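Local coordinates for putative GH105 family protein (PDB 3QWT) that is of unknown function but, as a likely member of glycoside hydrolase family 105, probably cleaves unsaturated uronic acid residues from oligosaccharides, at residues Y77-Q81 with Y120-E124; T106-M112 with T136-A141; A228-N234 with H282-D286; E322-I328 with C372-Y376. All coordinates share one frame; numbering follows the deposited sequence.

Interaction 1 (Y77-Q81 with Y120-E124)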
loop_
_atom_site.group_PDB
_atom_site.type_symbol
_atom_site.label_atom_id
_atom_site.label_comp_id
_atom_site.label_asym_id
_atom_site.label_seq_id
_atom_site.Cartn_x
_atom_site.Cartn_y
_atom_site.Cartn_z
ATOM N N TYR A 77 -28.013 12.650 22.697
ATOM C CA TYR A 77 -26.974 12.867 21.698
ATOM C C TYR A 77 -27.551 12.608 20.318
ATOM O O TYR A 77 -27.378 13.408 19.405
ATOM C CB TYR A 77 -25.724 12.005 21.920
ATOM C CG TYR A 77 -24.712 12.290 20.842
ATOM C CD1 TYR A 77 -24.005 13.485 20.846
ATOM C CD2 TYR A 77 -24.519 11.412 19.778
ATOM C CE1 TYR A 77 -23.105 13.791 19.836
ATOM C CE2 TYR A 77 -23.616 11.715 18.754
ATOM C CZ TYR A 77 -22.916 12.908 18.798
ATOM O OH TYR A 77 -22.020 13.234 17.810
ATOM N N HIS A 78 -28.258 11.491 20.187
ATOM C CA HIS A 78 -28.901 11.134 18.921
ATOM C C HIS A 78 -29.697 12.297 18.330
ATOM O O HIS A 78 -29.453 12.717 17.197
ATOM C CB HIS A 78 -29.776 9.874 19.076
ATOM C CG HIS A 78 -29.028 8.605 18.810
ATOM N ND1 HIS A 78 -29.106 7.936 17.613
ATOM C CD2 HIS A 78 -28.142 7.914 19.567
ATOM C CE1 HIS A 78 -28.315 6.877 17.644
ATOM N NE2 HIS A 78 -27.719 6.842 18.821
ATOM N N TYR A 79 -30.625 12.834 19.111
ATOM C CA TYR A 79 -31.342 14.010 18.666
ATOM C C TYR A 79 -30.388 15.134 18.257
ATOM O O TYR A 79 -30.524 15.707 17.169
ATOM C CB TYR A 79 -32.335 14.491 19.718
ATOM C CG TYR A 79 -33.330 15.500 19.153
ATOM C CD1 TYR A 79 -34.357 15.086 18.313
ATOM C CD2 TYR A 79 -33.233 16.859 19.447
ATOM C CE1 TYR A 79 -35.265 15.988 17.786
ATOM C CE2 TYR A 79 -34.137 17.770 18.921
ATOM C CZ TYR A 79 -35.153 17.323 18.086
ATOM O OH TYR A 79 -36.060 18.209 17.543
ATOM N N TYR A 80 -29.418 15.443 19.113
ATOM C CA TYR A 80 -28.484 16.520 18.809
ATOM C C TYR A 80 -27.756 16.235 17.496
ATOM O O TYR A 80 -27.630 17.102 16.629
ATOM C CB TYR A 80 -27.455 16.721 19.937
ATOM C CG TYR A 80 -26.243 17.500 19.469
ATOM C CD1 TYR A 80 -26.345 18.851 19.139
ATOM C CD2 TYR A 80 -25.018 16.890 19.322
ATOM C CE1 TYR A 80 -25.238 19.576 18.688
ATOM C CE2 TYR A 80 -23.914 17.600 18.872
ATOM C CZ TYR A 80 -24.031 18.939 18.552
ATOM O OH TYR A 80 -22.934 19.642 18.109
ATOM N N GLN A 81 -27.274 15.013 17.353
ATOM C CA GLN A 81 -26.507 14.646 16.172
ATOM C C GLN A 81 -27.283 14.881 14.875
ATOM O O GLN A 81 -26.719 15.338 13.889
ATOM C CB GLN A 81 -26.059 13.192 16.273
ATOM C CG GLN A 81 -25.242 12.703 15.074
ATOM C CD GLN A 81 -24.782 11.268 15.255
ATOM O OE1 GLN A 81 -25.607 10.355 15.391
ATOM N NE2 GLN A 81 -23.463 11.064 15.297
ATOM N N TYR A 120 -18.361 10.792 21.636
ATOM C CA TYR A 120 -18.890 11.557 20.520
ATOM C C TYR A 120 -18.635 13.053 20.699
ATOM O O TYR A 120 -18.368 13.765 19.741
ATOM C CB TYR A 120 -20.383 11.318 20.356
ATOM C CG TYR A 120 -20.739 10.106 19.531
ATOM C CD1 TYR A 120 -21.169 8.920 20.142
ATOM C CD2 TYR A 120 -20.643 10.138 18.142
ATOM C CE1 TYR A 120 -21.509 7.806 19.384
ATOM C CE2 TYR A 120 -20.976 9.027 17.379
ATOM C CZ TYR A 120 -21.411 7.863 18.007
ATOM O OH TYR A 120 -21.743 6.759 17.258
ATOM N N ARG A 121 -18.728 13.534 21.929
ATOM C CA ARG A 121 -18.510 14.953 22.157
ATOM C C ARG A 121 -17.034 15.292 21.949
ATOM O O ARG A 121 -16.703 16.333 21.392
ATOM C CB ARG A 121 -19.026 15.403 23.534
ATOM C CG ARG A 121 -20.564 15.364 23.676
ATOM C CD ARG A 121 -21.261 16.355 22.738
ATOM N NE ARG A 121 -20.973 17.752 23.072
ATOM C CZ ARG A 121 -20.652 18.693 22.186
ATOM N NH1 ARG A 121 -20.572 18.391 20.900
ATOM N NH2 ARG A 121 -20.396 19.937 22.590
ATOM N N TYR A 122 -16.149 14.407 22.381
ATOM C CA TYR A 122 -14.726 14.626 22.145
ATOM C C TYR A 122 -14.434 14.619 20.652
ATOM O O TYR A 122 -13.637 15.417 20.165
ATOM C CB TYR A 122 -13.873 13.572 22.846
ATOM C CG TYR A 122 -12.408 13.717 22.539
ATOM C CD1 TYR A 122 -11.689 14.819 22.999
ATOM C CD2 TYR A 122 -11.743 12.765 21.785
ATOM C CE1 TYR A 122 -10.359 14.966 22.712
ATOM C CE2 TYR A 122 -10.404 12.900 21.491
ATOM C CZ TYR A 122 -9.711 14.001 21.962
ATOM O OH TYR A 122 -8.367 14.147 21.681
ATOM N N GLU A 123 -15.088 13.716 19.927
ATOM C CA GLU A 123 -14.919 13.633 18.481
ATOM C C GLU A 123 -15.217 14.983 17.795
ATOM O O GLU A 123 -14.444 15.425 16.945
ATOM C CB GLU A 123 -15.818 12.543 17.910
ATOM C CG GLU A 123 -15.703 12.367 16.408
ATOM C CD GLU A 123 -16.445 11.137 15.906
ATOM O OE1 GLU A 123 -15.916 10.433 15.022
ATOM O OE2 GLU A 123 -17.560 10.869 16.400
ATOM N N GLU A 124 -16.320 15.641 18.179
ATOM C CA GLU A 124 -16.689 16.937 17.602
ATOM C C GLU A 124 -15.816 18.101 18.060
ATOM O O GLU A 124 -15.462 18.947 17.255
ATOM C CB GLU A 124 -18.142 17.303 17.901
ATOM C CG GLU A 124 -19.146 16.181 17.762
ATOM C CD GLU A 124 -20.525 16.594 18.255
ATOM O OE1 GLU A 124 -21.018 15.972 19.229
ATOM O OE2 GLU A 124 -21.093 17.556 17.675
HETATM O O HOH W 1 -24.335 7.538 15.886
#
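Y77 and Y120 form the tight half of this helix-helix contact. Their rings are inclined by 30° and slid apart, with centroids 4.7 Å from each other, so they barely overlap: Y120 CB lies over the face of Y77, 3.4 Å from Y77 CZ, a CH-pi contact, while Y77 CE2 sits over the rim of the Y120 ring. With CG anti to the backbone N (chi1 180°), the Y77 ring is carried toward the other helix and crosses the Y120 side chain at about a right angle. Beside it, the carboxylate of E124 draws on both tyrosines: Y80 OH gives OE2 a hydrogen bond of 2.8 Å on its syn side, whereas Y77 OH reaches OE1 only weakly, at 3.2 Å. R121 NH1 adds a salt bridge to E124 OE1, 3.0 Å long, from above the carboxylate plane; R121 NE forms another with D93. The opposite flank is looser. There a water joins the exposed Q81, through OE1, to Y120 OH. The two segments run near-parallel (27°) within the alpha/alpha toroid, axes 12.5 Å apart; helix 86-102 packs on Y80 and R121, while K180 of helix 170-184 makes a cation-pi contact with Y120.

Interaction 2 (T106-M112 with T136-A141)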
loop_
_atom_site.group_PDB
_atom_site.type_symbol
_atom_site.label_atom_id
_atom_site.label_comp_id
_atom_site.label_asym_id
_atom_site.label_seq_id
_atom_site.Cartn_x
_atom_site.Cartn_y
_atom_site.Cartn_z
ATOM N N THR A 106 -16.901 5.629 41.058
ATOM C CA THR A 106 -16.144 4.391 40.924
ATOM C C THR A 106 -16.479 3.664 39.619
ATOM O O THR A 106 -17.552 3.856 39.067
ATOM C CB THR A 106 -16.358 3.443 42.133
ATOM O OG1 THR A 106 -17.756 3.281 42.360
ATOM C CG2 THR A 106 -15.704 4.028 43.401
ATOM N N LYS A 107 -15.549 2.838 39.141
ATOM C CA LYS A 107 -15.669 2.196 37.836
ATOM C C LYS A 107 -16.353 0.831 37.883
ATOM O O LYS A 107 -16.024 -0.017 38.708
ATOM C CB LYS A 107 -14.292 2.055 37.180
ATOM C CG LYS A 107 -13.584 3.389 36.898
ATOM C CD LYS A 107 -12.349 3.181 36.007
ATOM C CE LYS A 107 -11.556 4.473 35.832
ATOM N NZ LYS A 107 -10.861 4.864 37.105
ATOM N N ASN A 108 -17.295 0.633 36.971
ATOM C CA ASN A 108 -17.991 -0.639 36.823
ATOM C C ASN A 108 -18.756 -0.673 35.504
ATOM O O ASN A 108 -18.777 0.319 34.769
ATOM C CB ASN A 108 -18.942 -0.880 37.999
ATOM C CG ASN A 108 -19.971 0.222 38.150
ATOM O OD1 ASN A 108 -20.798 0.448 37.257
ATOM N ND2 ASN A 108 -19.934 0.914 39.290
ATOM N N VAL A 109 -19.405 -1.800 35.217
ATOM C CA VAL A 109 -20.061 -1.992 33.924
ATOM C C VAL A 109 -21.020 -0.844 33.624
ATOM O O VAL A 109 -21.131 -0.410 32.483
ATOM C CB VAL A 109 -20.776 -3.363 33.826
ATOM C CG1 VAL A 109 -22.005 -3.427 34.743
ATOM C CG2 VAL A 109 -21.183 -3.649 32.390
ATOM N N ASN A 110 -21.685 -0.340 34.664
ATOM C CA ASN A 110 -22.722 0.698 34.506
ATOM C C ASN A 110 -22.250 2.147 34.466
ATOM O O ASN A 110 -22.703 2.937 33.632
ATOM C CB ASN A 110 -23.801 0.546 35.569
ATOM C CG ASN A 110 -24.625 -0.728 35.374
ATOM O OD1 ASN A 110 -24.826 -1.171 34.247
ATOM N ND2 ASN A 110 -25.096 -1.315 36.474
ATOM N N THR A 111 -21.348 2.511 35.363
ATOM C CA THR A 111 -20.846 3.884 35.363
ATOM C C THR A 111 -20.023 4.202 34.088
ATOM O O THR A 111 -19.673 5.357 33.823
ATOM C CB THR A 111 -20.035 4.162 36.632
ATOM O OG1 THR A 111 -18.941 3.239 36.714
ATOM C CG2 THR A 111 -20.931 4.028 37.892
HETATM N N MSE A 112 -19.755 3.171 33.294
HETATM C CA MSE A 112 -19.055 3.298 32.006
HETATM C C MSE A 112 -19.926 3.951 30.930
HETATM O O MSE A 112 -19.429 4.718 30.096
HETATM C CB MSE A 112 -18.588 1.903 31.533
HETATM C CG MSE A 112 -17.967 1.840 30.136
HETATM SE SE MSE A 112 -16.116 2.553 30.061
HETATM C CE MSE A 112 -15.313 1.370 31.320
ATOM N N THR A 136 -8.581 6.675 30.417
ATOM C CA THR A 136 -8.514 5.982 31.687
ATOM C C THR A 136 -9.575 4.884 31.799
ATOM O O THR A 136 -9.254 3.749 32.166
ATOM C CB THR A 136 -8.599 6.934 32.843
ATOM O OG1 THR A 136 -7.596 7.951 32.678
ATOM C CG2 THR A 136 -8.359 6.176 34.134
ATOM N N TRP A 137 -10.812 5.209 31.429
ATOM C CA TRP A 137 -11.926 4.276 31.596
ATOM C C TRP A 137 -11.902 3.140 30.571
ATOM O O TRP A 137 -12.218 1.995 30.897
ATOM C CB TRP A 137 -13.271 5.019 31.553
ATOM C CG TRP A 137 -13.647 5.747 32.850
ATOM C CD1 TRP A 137 -13.064 6.867 33.359
ATOM C CD2 TRP A 137 -14.710 5.412 33.742
ATOM N NE1 TRP A 137 -13.697 7.252 34.513
ATOM C CE2 TRP A 137 -14.705 6.364 34.779
ATOM C CE3 TRP A 137 -15.676 4.394 33.767
ATOM C CZ2 TRP A 137 -15.609 6.330 35.828
ATOM C CZ3 TRP A 137 -16.579 4.360 34.819
ATOM C CH2 TRP A 137 -16.539 5.320 35.834
ATOM N N ALA A 138 -11.537 3.453 29.333
ATOM C CA ALA A 138 -11.385 2.395 28.337
ATOM C C ALA A 138 -10.235 1.477 28.747
ATOM O O ALA A 138 -10.343 0.257 28.645
ATOM C CB ALA A 138 -11.148 2.965 26.938
ATOM N N GLU A 139 -9.134 2.063 29.209
ATOM C CA GLU A 139 -8.003 1.252 29.660
ATOM C C GLU A 139 -8.431 0.345 30.810
ATOM O O GLU A 139 -7.982 -0.802 30.893
ATOM C CB GLU A 139 -6.814 2.119 30.089
ATOM C CG GLU A 139 -5.867 2.491 28.957
ATOM C CD GLU A 139 -5.260 1.259 28.267
ATOM O OE1 GLU A 139 -4.527 0.489 28.938
ATOM O OE2 GLU A 139 -5.526 1.063 27.056
ATOM N N TRP A 140 -9.296 0.862 31.695
ATOM C CA TRP A 140 -9.827 0.063 32.797
ATOM C C TRP A 140 -10.661 -1.111 32.284
ATOM O O TRP A 140 -10.523 -2.244 32.753
ATOM C CB TRP A 140 -10.701 0.910 33.712
ATOM C CG TRP A 140 -11.536 0.082 34.666
ATOM C CD1 TRP A 140 -11.159 -0.383 35.886
ATOM C CD2 TRP A 140 -12.891 -0.375 34.465
ATOM N NE1 TRP A 140 -12.189 -1.099 36.463
ATOM C CE2 TRP A 140 -13.260 -1.107 35.612
ATOM C CE3 TRP A 140 -13.824 -0.226 33.432
ATOM C CZ2 TRP A 140 -14.523 -1.698 35.755
ATOM C CZ3 TRP A 140 -15.072 -0.816 33.572
ATOM C CH2 TRP A 140 -15.410 -1.544 34.728
ATOM N N ALA A 141 -11.565 -0.812 31.362
ATOM C CA ALA A 141 -12.409 -1.832 30.746
ATOM C C ALA A 141 -11.546 -2.910 30.102
ATOM O O ALA A 141 -11.869 -4.100 30.163
ATOM C CB ALA A 141 -13.346 -1.207 29.711
#
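T106 O comes first, 3.7 Å from W137 CH2. K107 then lays its aliphatic chain in the cleft formed by the faces of W137 and W140. Its CB lies over the five-membered ring of W140, 3.8 Å from the centroid, while CG sits almost exactly above the six-membered ring of W137, 3.5 Å from that centroid and 5° off the normal. A bend at chi4 (70°) brings NZ over the pyrrole part of W137 in a cation-pi contact at 4.7 Å; the C-terminal carboxylate of F381 of the second subunit accepts hydrogen bonds from K107 NZ and W137 NE1. Next, N108 turns the chain: its OD1 accepts from T111 N, and its CA rests near W140 CH2. T111 OG1 donates to T106 O (2.8 Å) on a carbonyl lone pair and meets the edge of W137. Selenomethionine M112 puts SE 4.0 Å from W137 CB, its methyl position being doubtful. An Asx motif at N108 thus shapes an inter-helix loop of the alpha/alpha toroid, packed on helix 131-143 at a subunit interface.

Interaction 3 (A228-N234 with H282-D286)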
loop_
_atom_site.group_PDB
_atom_site.type_symbol
_atom_site.label_atom_id
_atom_site.label_comp_id
_atom_site.label_asym_id
_atom_site.label_seq_id
_atom_site.Cartn_x
_atom_site.Cartn_y
_atom_site.Cartn_z
ATOM N N ALA A 228 -35.017 -16.057 31.953
ATOM C CA ALA A 228 -35.954 -14.983 31.667
ATOM C C ALA A 228 -35.732 -14.354 30.296
ATOM O O ALA A 228 -34.628 -13.919 29.959
ATOM C CB ALA A 228 -35.885 -13.912 32.765
ATOM N N ARG A 229 -36.784 -14.314 29.493
ATOM C CA ARG A 229 -36.684 -13.643 28.216
ATOM C C ARG A 229 -37.188 -12.232 28.449
ATOM O O ARG A 229 -38.296 -11.861 28.057
ATOM C CB ARG A 229 -37.442 -14.401 27.124
ATOM C CG ARG A 229 -36.881 -15.797 26.929
ATOM C CD ARG A 229 -37.603 -16.591 25.843
ATOM N NE ARG A 229 -36.993 -17.907 25.674
ATOM C CZ ARG A 229 -37.403 -19.002 26.310
ATOM N NH1 ARG A 229 -38.422 -18.934 27.141
ATOM N NH2 ARG A 229 -36.796 -20.167 26.116
ATOM N N TRP A 230 -36.345 -11.454 29.113
ATOM C CA TRP A 230 -36.751 -10.162 29.651
ATOM C C TRP A 230 -36.707 -9.080 28.583
ATOM O O TRP A 230 -35.761 -8.997 27.803
ATOM C CB TRP A 230 -35.876 -9.810 30.850
ATOM C CG TRP A 230 -36.115 -8.461 31.430
ATOM C CD1 TRP A 230 -37.296 -7.968 31.871
ATOM C CD2 TRP A 230 -35.132 -7.441 31.676
ATOM N NE1 TRP A 230 -37.122 -6.697 32.357
ATOM C CE2 TRP A 230 -35.802 -6.351 32.256
ATOM C CE3 TRP A 230 -33.754 -7.344 31.451
ATOM C CZ2 TRP A 230 -35.149 -5.170 32.618
ATOM C CZ3 TRP A 230 -33.094 -6.162 31.815
ATOM C CH2 TRP A 230 -33.794 -5.095 32.384
ATOM N N ALA A 231 -37.748 -8.260 28.547
ATOM C CA ALA A 231 -37.915 -7.281 27.477
ATOM C C ALA A 231 -36.785 -6.250 27.396
ATOM O O ALA A 231 -36.050 -6.203 26.406
ATOM C CB ALA A 231 -39.269 -6.581 27.603
ATOM N N ARG A 232 -36.649 -5.409 28.413
ATOM C CA ARG A 232 -35.638 -4.356 28.345
ATOM C C ARG A 232 -34.255 -4.910 27.942
ATOM O O ARG A 232 -33.578 -4.347 27.082
ATOM C CB ARG A 232 -35.582 -3.515 29.632
ATOM C CG ARG A 232 -34.467 -2.448 29.559
ATOM C CD ARG A 232 -34.798 -1.157 30.303
ATOM N NE ARG A 232 -34.862 -1.352 31.747
ATOM C CZ ARG A 232 -35.977 -1.265 32.461
ATOM N NH1 ARG A 232 -35.939 -1.462 33.767
ATOM N NH2 ARG A 232 -37.127 -0.971 31.871
ATOM N N GLY A 233 -33.859 -6.032 28.539
ATOM C CA GLY A 233 -32.574 -6.639 28.249
ATOM C C GLY A 233 -32.388 -6.944 26.774
ATOM O O GLY A 233 -31.331 -6.652 26.191
ATOM N N ASN A 234 -33.416 -7.549 26.177
ATOM C CA ASN A 234 -33.407 -7.872 24.754
ATOM C C ASN A 234 -33.288 -6.618 23.901
ATOM O O ASN A 234 -32.615 -6.595 22.855
ATOM C CB ASN A 234 -34.692 -8.616 24.382
ATOM C CG ASN A 234 -34.576 -10.097 24.616
ATOM O OD1 ASN A 234 -34.248 -10.868 23.696
ATOM N ND2 ASN A 234 -34.823 -10.515 25.855
ATOM N N HIS A 282 -44.564 -7.333 26.048
ATOM C CA HIS A 282 -44.650 -7.770 27.442
ATOM C C HIS A 282 -43.277 -7.834 28.139
ATOM O O HIS A 282 -42.269 -8.216 27.529
ATOM C CB HIS A 282 -45.362 -9.119 27.529
ATOM C CG HIS A 282 -46.750 -9.107 26.969
ATOM N ND1 HIS A 282 -47.847 -8.700 27.703
ATOM C CD2 HIS A 282 -47.225 -9.459 25.750
ATOM C CE1 HIS A 282 -48.934 -8.803 26.961
ATOM N NE2 HIS A 282 -48.586 -9.267 25.773
ATOM N N THR A 283 -43.249 -7.457 29.417
ATOM C CA THR A 283 -41.998 -7.335 30.164
ATOM C C THR A 283 -41.302 -8.688 30.288
ATOM O O THR A 283 -40.069 -8.768 30.337
ATOM C CB THR A 283 -42.207 -6.676 31.544
ATOM O OG1 THR A 283 -40.949 -6.225 32.050
ATOM C CG2 THR A 283 -42.836 -7.650 32.534
ATOM N N LEU A 284 -42.095 -9.753 30.341
ATOM C CA LEU A 284 -41.587 -11.068 29.979
ATOM C C LEU A 284 -42.172 -11.343 28.616
ATOM O O LEU A 284 -43.385 -11.543 28.487
ATOM C CB LEU A 284 -42.011 -12.139 30.965
ATOM C CG LEU A 284 -41.046 -12.596 32.057
ATOM C CD1 LEU A 284 -39.713 -11.884 31.990
ATOM C CD2 LEU A 284 -41.692 -12.445 33.428
ATOM N N LEU A 285 -41.306 -11.337 27.604
ATOM C CA LEU A 285 -41.728 -11.287 26.211
ATOM C C LEU A 285 -42.622 -12.442 25.808
ATOM O O LEU A 285 -43.463 -12.285 24.932
ATOM C CB LEU A 285 -40.524 -11.246 25.269
ATOM C CG LEU A 285 -39.628 -10.000 25.305
ATOM C CD1 LEU A 285 -38.332 -10.233 24.468
ATOM C CD2 LEU A 285 -40.384 -8.755 24.827
ATOM N N ASP A 286 -42.406 -13.606 26.415
ATOM C CA ASP A 286 -43.174 -14.809 26.089
ATOM C C ASP A 286 -44.275 -15.088 27.130
ATOM O O ASP A 286 -44.805 -16.197 27.214
ATOM C CB ASP A 286 -42.238 -16.017 25.926
ATOM C CG ASP A 286 -41.428 -16.316 27.185
ATOM O OD1 ASP A 286 -41.232 -15.406 28.024
ATOM O OD2 ASP A 286 -40.980 -17.470 27.330
HETATM O O HOH W 2 -39.327 -15.344 29.630
#
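R229 and L285, together with A231 and T283, join two loop backbones in a single beta bridge centred on W230 and L284, at the N-terminal start of helix 231-248 in the alpha/alpha toroid. Two backbone hydrogen bonds make the bridge: L285 N to R229 O at 3.1 Å, and A231 N to T283 O at 3.0 Å. An inverse gamma turn centred on R229 leads the chain into the N-cap residue W230. Apolar contacts lie on the helix side, where L285 places CD2 3.7 Å from A231 CB and CD1 3.8 Å from N234 CG; F300 of helix 294-309 packs on L285 and N234 as well. The charged pair is at the exposed margin. R229, with its chain stretched out as far as NE, crosses D286 at about a right angle, and R229 NH2 forms a salt bridge with D207. A water accepts from R229 N and donates to D286 OD1, tying the same two residues together again. In the salt bridge across the contact, R229 NH1 meets D286 OD2 at 3.0 Å from above the carboxylate plane, 39° out of it.

Interaction 4 (E322-I328 with C372-Y376)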
loop_
_atom_site.group_PDB
_atom_site.type_symbol
_atom_site.label_atom_id
_atom_site.label_comp_id
_atom_site.label_asym_id
_atom_site.label_seq_id
_atom_site.Cartn_x
_atom_site.Cartn_y
_atom_site.Cartn_z
ATOM N N GLU A 322 -43.657 0.658 13.139
ATOM C CA GLU A 322 -44.743 1.635 13.046
ATOM C C GLU A 322 -45.795 1.468 14.138
ATOM O O GLU A 322 -46.245 2.455 14.726
ATOM C CB GLU A 322 -45.405 1.556 11.669
ATOM C CG GLU A 322 -46.647 2.410 11.522
ATOM C CD GLU A 322 -46.339 3.894 11.451
ATOM O OE1 GLU A 322 -45.164 4.241 11.180
ATOM O OE2 GLU A 322 -47.278 4.705 11.664
ATOM N N LYS A 323 -46.194 0.228 14.404
ATOM C CA LYS A 323 -47.123 -0.031 15.500
ATOM C C LYS A 323 -46.500 0.388 16.829
ATOM O O LYS A 323 -47.114 1.118 17.600
ATOM C CB LYS A 323 -47.535 -1.498 15.548
ATOM C CG LYS A 323 -48.171 -1.976 14.268
ATOM C CD LYS A 323 -48.758 -3.366 14.416
ATOM C CE LYS A 323 -49.344 -3.834 13.087
ATOM N NZ LYS A 323 -49.828 -5.240 13.154
ATOM N N ALA A 324 -45.277 -0.070 17.095
ATOM C CA ALA A 324 -44.624 0.272 18.353
ATOM C C ALA A 324 -44.520 1.782 18.538
ATOM O O ALA A 324 -44.690 2.287 19.639
ATOM C CB ALA A 324 -43.241 -0.381 18.451
ATOM N N ILE A 325 -44.225 2.499 17.463
ATOM C CA ILE A 325 -44.069 3.948 17.544
ATOM C C ILE A 325 -45.396 4.632 17.893
ATOM O O ILE A 325 -45.436 5.568 18.691
ATOM C CB ILE A 325 -43.487 4.540 16.240
ATOM C CG1 ILE A 325 -41.985 4.207 16.101
ATOM C CG2 ILE A 325 -43.687 6.038 16.213
ATOM C CD1 ILE A 325 -41.093 4.828 17.186
ATOM N N ARG A 326 -46.483 4.158 17.295
ATOM C CA ARG A 326 -47.806 4.677 17.621
ATOM C C ARG A 326 -48.102 4.414 19.094
ATOM O O ARG A 326 -48.516 5.312 19.828
ATOM C CB ARG A 326 -48.875 4.051 16.715
ATOM C CG ARG A 326 -48.943 4.682 15.330
ATOM C CD ARG A 326 -49.677 3.807 14.330
ATOM N NE ARG A 326 -49.484 4.304 12.972
ATOM C CZ ARG A 326 -50.464 4.710 12.171
ATOM N NH1 ARG A 326 -51.728 4.657 12.575
ATOM N NH2 ARG A 326 -50.183 5.154 10.954
ATOM N N GLY A 327 -47.857 3.179 19.523
ATOM C CA GLY A 327 -47.963 2.811 20.922
ATOM C C GLY A 327 -47.149 3.697 21.854
ATOM O O GLY A 327 -47.647 4.113 22.908
ATOM N N ILE A 328 -45.903 3.993 21.478
ATOM C CA ILE A 328 -45.028 4.815 22.322
ATOM C C ILE A 328 -45.593 6.216 22.501
ATOM O O ILE A 328 -45.565 6.778 23.598
ATOM C CB ILE A 328 -43.585 4.937 21.763
ATOM C CG1 ILE A 328 -42.840 3.599 21.845
ATOM C CG2 ILE A 328 -42.798 5.999 22.538
ATOM C CD1 ILE A 328 -42.648 3.122 23.270
ATOM N N CYS A 372 -35.914 6.126 19.825
ATOM C CA CYS A 372 -36.779 5.569 18.791
ATOM C C CYS A 372 -37.494 6.678 18.037
ATOM O O CYS A 372 -37.711 6.572 16.833
ATOM C CB CYS A 372 -37.785 4.563 19.372
ATOM S SG CYS A 372 -39.072 5.241 20.483
ATOM N N LEU A 373 -37.840 7.754 18.736
ATOM C CA LEU A 373 -38.569 8.830 18.086
ATOM C C LEU A 373 -37.645 9.592 17.133
ATOM O O LEU A 373 -38.089 10.089 16.090
ATOM C CB LEU A 373 -39.260 9.761 19.099
ATOM C CG LEU A 373 -40.440 9.175 19.879
ATOM C CD1 LEU A 373 -40.952 10.165 20.926
ATOM C CD2 LEU A 373 -41.561 8.768 18.946
ATOM N N THR A 374 -36.357 9.650 17.459
ATOM C CA THR A 374 -35.394 10.319 16.576
ATOM C C THR A 374 -35.138 9.535 15.305
ATOM O O THR A 374 -35.044 10.098 14.214
ATOM C CB THR A 374 -34.067 10.587 17.274
ATOM O OG1 THR A 374 -34.285 11.462 18.387
ATOM C CG2 THR A 374 -33.096 11.241 16.308
ATOM N N GLU A 375 -35.017 8.223 15.442
ATOM C CA GLU A 375 -34.884 7.376 14.277
ATOM C C GLU A 375 -36.156 7.501 13.418
ATOM O O GLU A 375 -36.092 7.505 12.185
ATOM C CB GLU A 375 -34.591 5.930 14.700
ATOM C CG GLU A 375 -34.557 4.916 13.557
ATOM C CD GLU A 375 -33.419 5.128 12.553
ATOM O OE1 GLU A 375 -32.323 5.535 12.957
ATOM O OE2 GLU A 375 -33.613 4.859 11.348
ATOM N N TYR A 376 -37.308 7.642 14.066
ATOM C CA TYR A 376 -38.562 7.757 13.328
ATOM C C TYR A 376 -38.638 9.073 12.546
ATOM O O TYR A 376 -39.248 9.135 11.469
ATOM C CB TYR A 376 -39.753 7.624 14.272
ATOM C CG TYR A 376 -41.082 7.420 13.564
ATOM C CD1 TYR A 376 -42.047 8.428 13.549
ATOM C CD2 TYR A 376 -41.374 6.221 12.920
ATOM C CE1 TYR A 376 -43.250 8.254 12.919
ATOM C CE2 TYR A 376 -42.595 6.034 12.279
ATOM C CZ TYR A 376 -43.526 7.059 12.283
ATOM O OH TYR A 376 -44.745 6.902 11.654
#
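The carboxylate of E322 is gripped at both oxygens. Y376 OH donates at 2.7 Å to E322 OE1, which receives it on its syn lone pair, while R326, one turn further along the same helix, binds OE2 through NE at 2.6 Å and more weakly through NH2. The NE bond arrives on the anti side and lies in the guanidinium plane, so the two partners hold the acid from different directions and limit its rotation. Their combined donation would probably stabilise the ionised form of E322. A bend at chi2 (72°) carries this carboxylate to the tyrosine. The Y376 ring is covered on one face by I325, whose CG2 stands over the ring centre, 3.8 Å from the centroid and only 3° off the normal: a nearly ideal CH-pi contact. The contact joins helices 318-330 and 363-377 of the alpha/alpha toroid, with segments 322-328 and 372-376 crossing at -123° and their axes 11.0 Å apart. The other branch of I325 reaches past the ring, setting CD1 3.9 Å from C372 SG and 4.3 Å from L373 CD2. I328 extends the apolar patch, with CG2 at 4.3 Å from the same sulfur. L26 of helix 23-37 packs against both L373 and Y376, and F20 touches E322, R326 and Y376 where the polar end of the contact lies.

All four contacts belong to one helical toroid, yet only two of them touch: Y79 of interaction 1 packs on T374 of interaction 4, CD1 to OG1 at 3.6 Å, so helices 67-83 and 363-377, early and late in the chain, are in contact. Interactions 1 and 2 alternate along the sequence, with centres 20 Å apart. Interactions 1 and 3 lie on opposite sides of the chain's centre, about 30 Å apart between centres, as do 2 and 4 at about 32 Å. Bound glycerol lies about 4 Å from the Q81 side chain, 5 Å from that of V109 and 6 Å from that of W230; it probably comes from the crystallisation liquor, though such molecules often mark pockets.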